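Local coordinates for tumor necrosis factor receptor superfamily member 11B (Homo sapiens, PDB 3URF), which acts as a secreted decoy receptor that neutralizes RANKL, restraining osteoclast formation and activation, and probably helps set the balance of bone turnover, at residues H9-T14 / L18-C23; Y28-C33 / K38-P43; G108-G113 / N118-R123. All blocks are in the same frame, centred on the assembly; numbering follows the deposited sequence.

Contact 1 of 3, residues H9-T14 / L18-C23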
# COMPACT_ATOMS: atom_id res chain seq x y z
N HIS B 9 21.73 42.37 -6.89
CA HIS B 9 22.29 41.39 -5.97
C HIS B 9 23.76 41.11 -6.30
O HIS B 9 24.22 41.42 -7.41
CB HIS B 9 21.46 40.10 -5.97
CG HIS B 9 21.58 39.30 -7.24
ND1 HIS B 9 21.36 39.84 -8.49
CD2 HIS B 9 21.88 38.00 -7.45
CE1 HIS B 9 21.53 38.91 -9.41
NE2 HIS B 9 21.84 37.78 -8.81
N TYR B 10 24.49 40.55 -5.34
CA TYR B 10 25.91 40.25 -5.52
C TYR B 10 26.09 39.08 -6.47
O TYR B 10 25.26 38.18 -6.53
CB TYR B 10 26.52 39.84 -4.20
CG TYR B 10 26.47 38.34 -3.99
CD1 TYR B 10 25.33 37.73 -3.47
CD2 TYR B 10 27.55 37.53 -4.33
CE1 TYR B 10 25.28 36.36 -3.28
CE2 TYR B 10 27.51 36.16 -4.15
CZ TYR B 10 26.37 35.58 -3.63
OH TYR B 10 26.32 34.22 -3.44
N ASP B 11 27.21 39.06 -7.18
CA ASP B 11 27.56 37.86 -7.92
C ASP B 11 28.99 37.42 -7.63
O ASP B 11 29.22 36.28 -7.23
CB ASP B 11 27.36 38.05 -9.42
CG ASP B 11 27.40 36.74 -10.17
OD1 ASP B 11 27.00 35.72 -9.57
OD2 ASP B 11 27.84 36.72 -11.34
N GLU B 12 29.93 38.33 -7.83
CA GLU B 12 31.34 38.04 -7.62
C GLU B 12 31.93 37.21 -8.76
O GLU B 12 32.22 36.02 -8.61
CB GLU B 12 31.56 37.33 -6.28
CG GLU B 12 33.00 37.33 -5.83
CD GLU B 12 33.48 35.97 -5.41
OE1 GLU B 12 32.63 35.04 -5.33
OE2 GLU B 12 34.70 35.82 -5.16
N GLU B 13 32.10 37.86 -9.91
CA GLU B 13 32.79 37.27 -11.04
C GLU B 13 34.28 37.11 -10.67
O GLU B 13 34.65 37.37 -9.52
CB GLU B 13 32.57 38.14 -12.29
CG GLU B 13 33.47 37.86 -13.47
CD GLU B 13 34.36 39.04 -13.81
OE1 GLU B 13 33.81 40.13 -14.08
OE2 GLU B 13 35.60 38.90 -13.78
N THR B 14 35.11 36.68 -11.61
CA THR B 14 36.53 36.42 -11.32
C THR B 14 37.16 37.50 -10.43
O THR B 14 37.59 37.22 -9.31
CB THR B 14 37.36 36.23 -12.62
OG1 THR B 14 37.71 37.51 -13.19
CG2 THR B 14 36.58 35.39 -13.64
N LEU B 18 29.88 41.88 -7.96
CA LEU B 18 29.11 42.83 -8.75
C LEU B 18 27.66 42.97 -8.33
O LEU B 18 27.09 42.09 -7.68
CB LEU B 18 29.19 42.46 -10.23
CG LEU B 18 30.60 42.48 -10.82
CD1 LEU B 18 30.62 41.77 -12.16
CD2 LEU B 18 31.13 43.91 -10.93
N LEU B 19 27.07 44.10 -8.70
CA LEU B 19 25.65 44.34 -8.53
C LEU B 19 24.90 43.95 -9.80
O LEU B 19 24.91 44.68 -10.80
CB LEU B 19 25.38 45.81 -8.18
CG LEU B 19 25.34 46.17 -6.69
CD1 LEU B 19 24.06 45.66 -6.01
CD2 LEU B 19 26.57 45.62 -5.99
N CYS B 20 24.26 42.79 -9.75
CA CYS B 20 23.51 42.27 -10.88
C CYS B 20 22.05 42.50 -10.62
O CYS B 20 21.61 42.55 -9.48
CB CYS B 20 23.76 40.77 -11.02
SG CYS B 20 25.50 40.31 -11.04
N ASP B 21 21.27 42.63 -11.69
CA ASP B 21 19.84 42.74 -11.56
C ASP B 21 19.22 41.40 -11.23
O ASP B 21 19.75 40.35 -11.60
CB ASP B 21 19.23 43.27 -12.85
CG ASP B 21 19.16 44.77 -12.87
OD1 ASP B 21 19.35 45.38 -11.80
OD2 ASP B 21 18.91 45.33 -13.96
N LYS B 22 18.10 41.44 -10.51
CA LYS B 22 17.33 40.24 -10.23
C LYS B 22 16.38 39.94 -11.39
O LYS B 22 16.10 40.82 -12.21
CB LYS B 22 16.56 40.38 -8.92
CG LYS B 22 17.34 39.98 -7.69
CD LYS B 22 16.50 40.11 -6.44
CE LYS B 22 16.90 39.09 -5.40
NZ LYS B 22 15.85 38.91 -4.35
N CYS B 23 15.90 38.71 -11.46
CA CYS B 23 14.98 38.34 -12.52
C CYS B 23 13.55 38.55 -12.06
O CYS B 23 13.16 38.15 -10.96
CB CYS B 23 15.22 36.90 -12.98
SG CYS B 23 16.71 36.68 -13.99
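His-9 brings the ND1/CE1 edge of its imidazole against Cys-20, and this pair carries the contact. With CG set between the backbone N and the carbonyl carbon (chi1 70°), the ring turns back across the neighbouring strand instead of standing clear of it. His-9 ND1 then donates to Cys-20 O at 2.9 Å, while the amide of His-9 is directed at the same oxygen; the placement of that oxygen is less certain, so these two bonds are modelled rather than firm. The return bond is clear: Cys-20 N reaches His-9 O at 2.7 Å and is nearly straight (174°), with the donor in the carbonyl plane. Beyond ND1, His-9 CE1 rests by Cys-20 CB at 3.3 Å, and Asp-21 O lies at the ring edge, near its plane. Strands 8-10 and 19-21 form the first antiparallel hairpin of the first TNFR-Cys repeat, the N-terminal cysteine-rich repeat of the receptor. Cys-20 SG, anti to its carbonyl carbon, approaches Asp-11 CB and is joined by a disulfide to Cys-33. An alanine in place of His-9 would probably open a gap beside Cys-20 CB and lose whatever bond the ring gives Cys-20 O. Next along, Asp-11 N holds Leu-18 O by a weak bond of 3.1 Å. The Leu-18 side chain crosses the bent chain of Glu-13 obliquely, Leu-18 CD1 lying 4.1 Å from Glu-13 CB. Lys-22 contributes methylene CG, 4.1 Å from His-9 ND1, while Asp-21 forms a salt bridge with Lys-6.

Contact 2 of 3, residues Y28-C33 / K38-P43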
# COMPACT_ATOMS: atom_id res chain seq x y z
N TYR B 28 13.05 33.05 -15.62
CA TYR B 28 14.11 32.41 -14.86
C TYR B 28 15.44 33.07 -15.22
O TYR B 28 15.50 33.90 -16.14
CB TYR B 28 14.16 30.90 -15.10
CG TYR B 28 14.66 30.47 -16.47
CD1 TYR B 28 13.80 30.42 -17.57
CD2 TYR B 28 15.98 30.07 -16.64
CE1 TYR B 28 14.25 30.01 -18.81
CE2 TYR B 28 16.44 29.66 -17.88
CZ TYR B 28 15.58 29.63 -18.96
OH TYR B 28 16.07 29.23 -20.19
N LEU B 29 16.50 32.72 -14.50
CA LEU B 29 17.80 33.33 -14.75
C LEU B 29 18.68 32.49 -15.67
O LEU B 29 19.03 31.35 -15.34
CB LEU B 29 18.54 33.56 -13.43
CG LEU B 29 19.91 34.21 -13.58
CD1 LEU B 29 20.26 34.98 -12.33
CD2 LEU B 29 21.01 33.19 -13.92
N LYS B 30 19.06 33.06 -16.81
CA LYS B 30 19.94 32.35 -17.73
C LYS B 30 21.42 32.69 -17.55
O LYS B 30 22.26 31.79 -17.53
CB LYS B 30 19.50 32.52 -19.18
CG LYS B 30 20.30 31.66 -20.15
CD LYS B 30 20.37 30.21 -19.66
CE LYS B 30 21.67 29.51 -20.10
NZ LYS B 30 22.86 29.85 -19.25
N GLN B 31 21.76 33.97 -17.42
CA GLN B 31 23.16 34.36 -17.25
C GLN B 31 23.34 35.50 -16.26
O GLN B 31 22.67 36.53 -16.36
CB GLN B 31 23.79 34.73 -18.59
CG GLN B 31 25.15 34.08 -18.84
CD GLN B 31 25.03 32.60 -19.17
OE1 GLN B 31 24.71 32.23 -20.31
NE2 GLN B 31 25.28 31.75 -18.19
N HIS B 32 24.27 35.31 -15.33
CA HIS B 32 24.61 36.34 -14.34
C HIS B 32 25.28 37.53 -14.99
O HIS B 32 26.06 37.38 -15.93
CB HIS B 32 25.54 35.77 -13.27
CG HIS B 32 24.84 34.99 -12.21
ND1 HIS B 32 24.34 35.57 -11.06
CD2 HIS B 32 24.54 33.67 -12.12
CE1 HIS B 32 23.77 34.64 -10.31
NE2 HIS B 32 23.87 33.48 -10.93
N CYS B 33 24.98 38.72 -14.48
CA CYS B 33 25.61 39.93 -14.98
C CYS B 33 27.12 39.83 -14.77
O CYS B 33 27.59 39.02 -13.96
CB CYS B 33 25.07 41.16 -14.25
SG CYS B 33 25.85 41.48 -12.66
N LYS B 38 24.65 42.24 -18.62
CA LYS B 38 23.48 42.25 -17.77
C LYS B 38 22.98 40.87 -17.38
O LYS B 38 23.39 39.84 -17.95
CB LYS B 38 22.35 43.00 -18.46
CG LYS B 38 22.38 42.88 -19.97
CD LYS B 38 23.26 43.97 -20.57
CE LYS B 38 22.58 45.33 -20.45
NZ LYS B 38 21.84 45.53 -19.16
N THR B 39 22.08 40.85 -16.41
CA THR B 39 21.42 39.62 -16.04
C THR B 39 20.52 39.24 -17.21
O THR B 39 19.72 40.04 -17.70
CB THR B 39 20.60 39.76 -14.73
OG1 THR B 39 21.42 40.32 -13.69
CG2 THR B 39 20.10 38.40 -14.27
N VAL B 40 20.71 38.01 -17.68
CA VAL B 40 19.93 37.49 -18.78
C VAL B 40 18.77 36.70 -18.21
O VAL B 40 18.96 35.65 -17.60
CB VAL B 40 20.77 36.56 -19.65
CG1 VAL B 40 19.93 36.00 -20.78
CG2 VAL B 40 21.99 37.31 -20.18
N CYS B 41 17.56 37.22 -18.39
CA CYS B 41 16.38 36.58 -17.82
C CYS B 41 15.47 36.11 -18.93
O CYS B 41 14.98 36.92 -19.73
CB CYS B 41 15.64 37.55 -16.90
SG CYS B 41 16.56 38.11 -15.44
N ALA B 42 15.23 34.80 -18.98
CA ALA B 42 14.32 34.21 -19.97
C ALA B 42 12.93 34.00 -19.38
O ALA B 42 12.78 33.89 -18.17
CB ALA B 42 14.86 32.90 -20.48
N PRO B 43 11.91 33.93 -20.24
CA PRO B 43 10.57 33.63 -19.72
C PRO B 43 10.49 32.17 -19.29
O PRO B 43 11.25 31.32 -19.78
CB PRO B 43 9.65 33.86 -20.93
CG PRO B 43 10.48 34.53 -21.96
CD PRO B 43 11.90 34.12 -21.70
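The phenol ring of Tyr-28 leans across the partner strand, with Pro-43 O at its edge near the ring plane and the methyl of Ala-42 meeting it obliquely, Tyr-28 CE1 to Ala-42 CB being 3.4 Å. In the imidazole of His-32, one face is met by Leu-29 CD1, 4.0 Å above the plane and offset toward the rim. These groups belong to the second antiparallel hairpin of the first TNFR-Cys repeat, built from strands 27-31 and 40-43 and interrupted by a classic beta bulge: Lys-30 and Gln-31 both face Val-40. Val-40 O takes two donors there, Lys-30 N at 2.7 Å almost along the carbonyl bond (165°), and Gln-31 N at 3.3 Å in the carbonyl plane, on a lone pair (127°). In return Val-40 N bonds Gln-31 O at 2.8 Å. The two valine methyls go to different residues of the bulge. Val-40 CG1, anti to the backbone N, touches Lys-30 CB, whereas Val-40 CG2 lies 3.5 Å from Gln-31 CB. The polar ends of Lys-30 and Gln-31 lead away from the partner strand, and a weak bond links Lys-30 NZ to Gln-31 OE1. On the other face sit Leu-29 and Cys-41; Cys-41 is tied to Cys-23 and Cys-33 to Cys-20 by disulfides. Thr-39 turns its hydroxyl to Asp-21 O of the preceding hairpin. The Leu-29 side chain crosses that of Thr-39 at about a right angle, with Thr-39 CG2 3.9 Å from Leu-29 CD1.

Contact 3 of 3, residues G108-G113 / N118-R123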
# COMPACT_ATOMS: atom_id res chain seq x y z
N GLY B 108 -24.64 29.37 16.96
CA GLY B 108 -24.30 30.36 15.95
C GLY B 108 -22.86 30.42 15.45
O GLY B 108 -21.91 30.16 16.20
N VAL B 109 -22.70 30.77 14.17
CA VAL B 109 -21.38 30.91 13.53
C VAL B 109 -20.48 31.93 14.21
O VAL B 109 -20.77 33.13 14.22
CB VAL B 109 -21.50 31.33 12.05
CG1 VAL B 109 -20.12 31.64 11.47
CG2 VAL B 109 -22.21 30.28 11.24
N VAL B 110 -19.37 31.46 14.75
CA VAL B 110 -18.43 32.35 15.42
C VAL B 110 -17.19 32.54 14.58
O VAL B 110 -16.39 33.45 14.82
CB VAL B 110 -18.04 31.79 16.80
CG1 VAL B 110 -18.66 32.63 17.90
CG2 VAL B 110 -18.45 30.33 16.91
N GLN B 111 -17.03 31.66 13.59
CA GLN B 111 -15.90 31.73 12.66
C GLN B 111 -16.33 31.30 11.27
O GLN B 111 -16.50 30.10 10.99
CB GLN B 111 -14.74 30.87 13.16
CG GLN B 111 -13.61 31.66 13.81
CD GLN B 111 -12.41 30.79 14.14
OE1 GLN B 111 -12.53 29.77 14.82
NE2 GLN B 111 -11.24 31.18 13.64
N ALA B 112 -16.49 32.28 10.39
CA ALA B 112 -16.90 32.03 9.02
C ALA B 112 -16.09 30.91 8.35
O ALA B 112 -14.87 31.01 8.20
CB ALA B 112 -16.79 33.32 8.20
N GLY B 113 -16.79 29.84 7.96
CA GLY B 113 -16.17 28.83 7.13
C GLY B 113 -15.62 29.55 5.92
O GLY B 113 -16.17 30.56 5.48
N ASN B 118 -13.50 25.03 8.03
CA ASN B 118 -14.90 24.74 8.26
C ASN B 118 -15.50 25.93 8.99
O ASN B 118 -14.77 26.78 9.49
CB ASN B 118 -15.07 23.46 9.07
CG ASN B 118 -16.42 22.80 8.82
OD1 ASN B 118 -17.35 23.44 8.33
ND2 ASN B 118 -16.52 21.52 9.15
N THR B 119 -16.82 26.01 9.03
CA THR B 119 -17.42 27.04 9.86
C THR B 119 -17.37 26.50 11.29
O THR B 119 -17.69 25.34 11.54
CB THR B 119 -18.85 27.43 9.42
OG1 THR B 119 -19.79 26.42 9.81
CG2 THR B 119 -18.92 27.60 7.92
N VAL B 120 -16.91 27.34 12.20
CA VAL B 120 -16.84 26.99 13.61
C VAL B 120 -18.09 27.46 14.34
O VAL B 120 -18.42 28.65 14.32
CB VAL B 120 -15.61 27.65 14.28
CG1 VAL B 120 -15.47 27.19 15.74
CG2 VAL B 120 -14.35 27.38 13.47
N CYS B 121 -18.79 26.53 14.98
CA CYS B 121 -19.98 26.90 15.73
C CYS B 121 -19.68 27.01 17.23
O CYS B 121 -18.63 26.57 17.68
CB CYS B 121 -21.12 25.92 15.44
SG CYS B 121 -21.86 26.17 13.80
N LYS B 122 -20.59 27.63 17.98
CA LYS B 122 -20.47 27.76 19.43
C LYS B 122 -21.86 27.87 20.04
O LYS B 122 -22.86 27.92 19.32
CB LYS B 122 -19.64 28.99 19.82
CG LYS B 122 -18.31 28.66 20.49
CD LYS B 122 -18.25 29.17 21.93
CE LYS B 122 -17.00 28.67 22.67
NZ LYS B 122 -16.99 29.00 24.13
N ARG B 123 -21.94 27.92 21.36
CA ARG B 123 -23.24 28.08 22.01
C ARG B 123 -23.58 29.55 22.20
O ARG B 123 -22.71 30.36 22.49
CB ARG B 123 -23.27 27.37 23.35
CG ARG B 123 -23.46 25.88 23.22
CD ARG B 123 -24.61 25.41 24.07
NE ARG B 123 -24.74 23.96 24.00
CZ ARG B 123 -25.48 23.24 24.84
NH1 ARG B 123 -26.14 23.84 25.83
NH2 ARG B 123 -25.54 21.91 24.71
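Gln-111 and Val-120 meet through their torsions: beyond CG the glutamine chain runs extended (chi2 -173°), and Val-120 sets CG1 anti to its backbone N (chi1 -175°), which turns CG2 back beside that N. The two side chains consequently lie side by side, pointing the same way. Val-120 CG2 touches Gln-111 CB at 3.5 Å, and the carbonyl end of the amide follows the same methyl, with Gln-111 OE1 at 3.3 Å from Val-120 CG2. Thr-119 has OG1 between its backbone N and carbonyl carbon, and this rotation sends CG2 to the backbone of Gly-113. The hairpin joins strands 107-111 and 120-123 of the third TNFR-Cys repeat, one of those strung along the elongated cysteine-rich part of the receptor, the piece present in this chain, and a disulfide ties Cys-121 to Cys-103. A classic beta bulge interrupts the pairing, as Val-110 and Gln-111 both face Val-120. Val-110 N approaches Val-120 O at 3.0 Å, almost in line with the carbonyl (170°), while the bond from Gln-111 N to that oxygen is weak. Val-120 N answers with a bond of 3.0 Å to Gln-111 O, on a lone pair and in the carbonyl plane. Toward Gly-108 the backbone bonds are long, and beside them Val-110 CG2 comes 3.4 Å from Lys-122 CB, the valine crossing the lysine chain, whose amino end leads away. At the turn end, Asn-118 OD1 accepts Thr-119 N at 2.7 Å and also the backbone N of Arg-101, whose guanidinium bonds Thr-119 O. The contact thus relies on backbone bonds centred on Val-120 and on aliphatic carbon, including the stem of an exposed lysine, so its grip is probably little dependent on charge.

All three are surface contacts between the strands of short antiparallel hairpins; none forms a buried core. Contacts 1 and 2 share the first TNFR-Cys repeat, following each other in the chain with centres about 11 Å apart, and two disulfides, Cys-20 to Cys-33 and Cys-23 to Cys-41, cross between them. Contact 3 belongs to the third, its centre about 51 Å from that of contact 1 and about 49 Å from that of contact 2, with no touch. Contacts 2 and 3 repeat one backbone scheme, a bulge opposite a valine. Contact 1 differs: an imidazole edge packs on the partner strand and probably bonds its backbone, whereas contact 2 adds aromatic packing and contact 3 packs aliphatic groups.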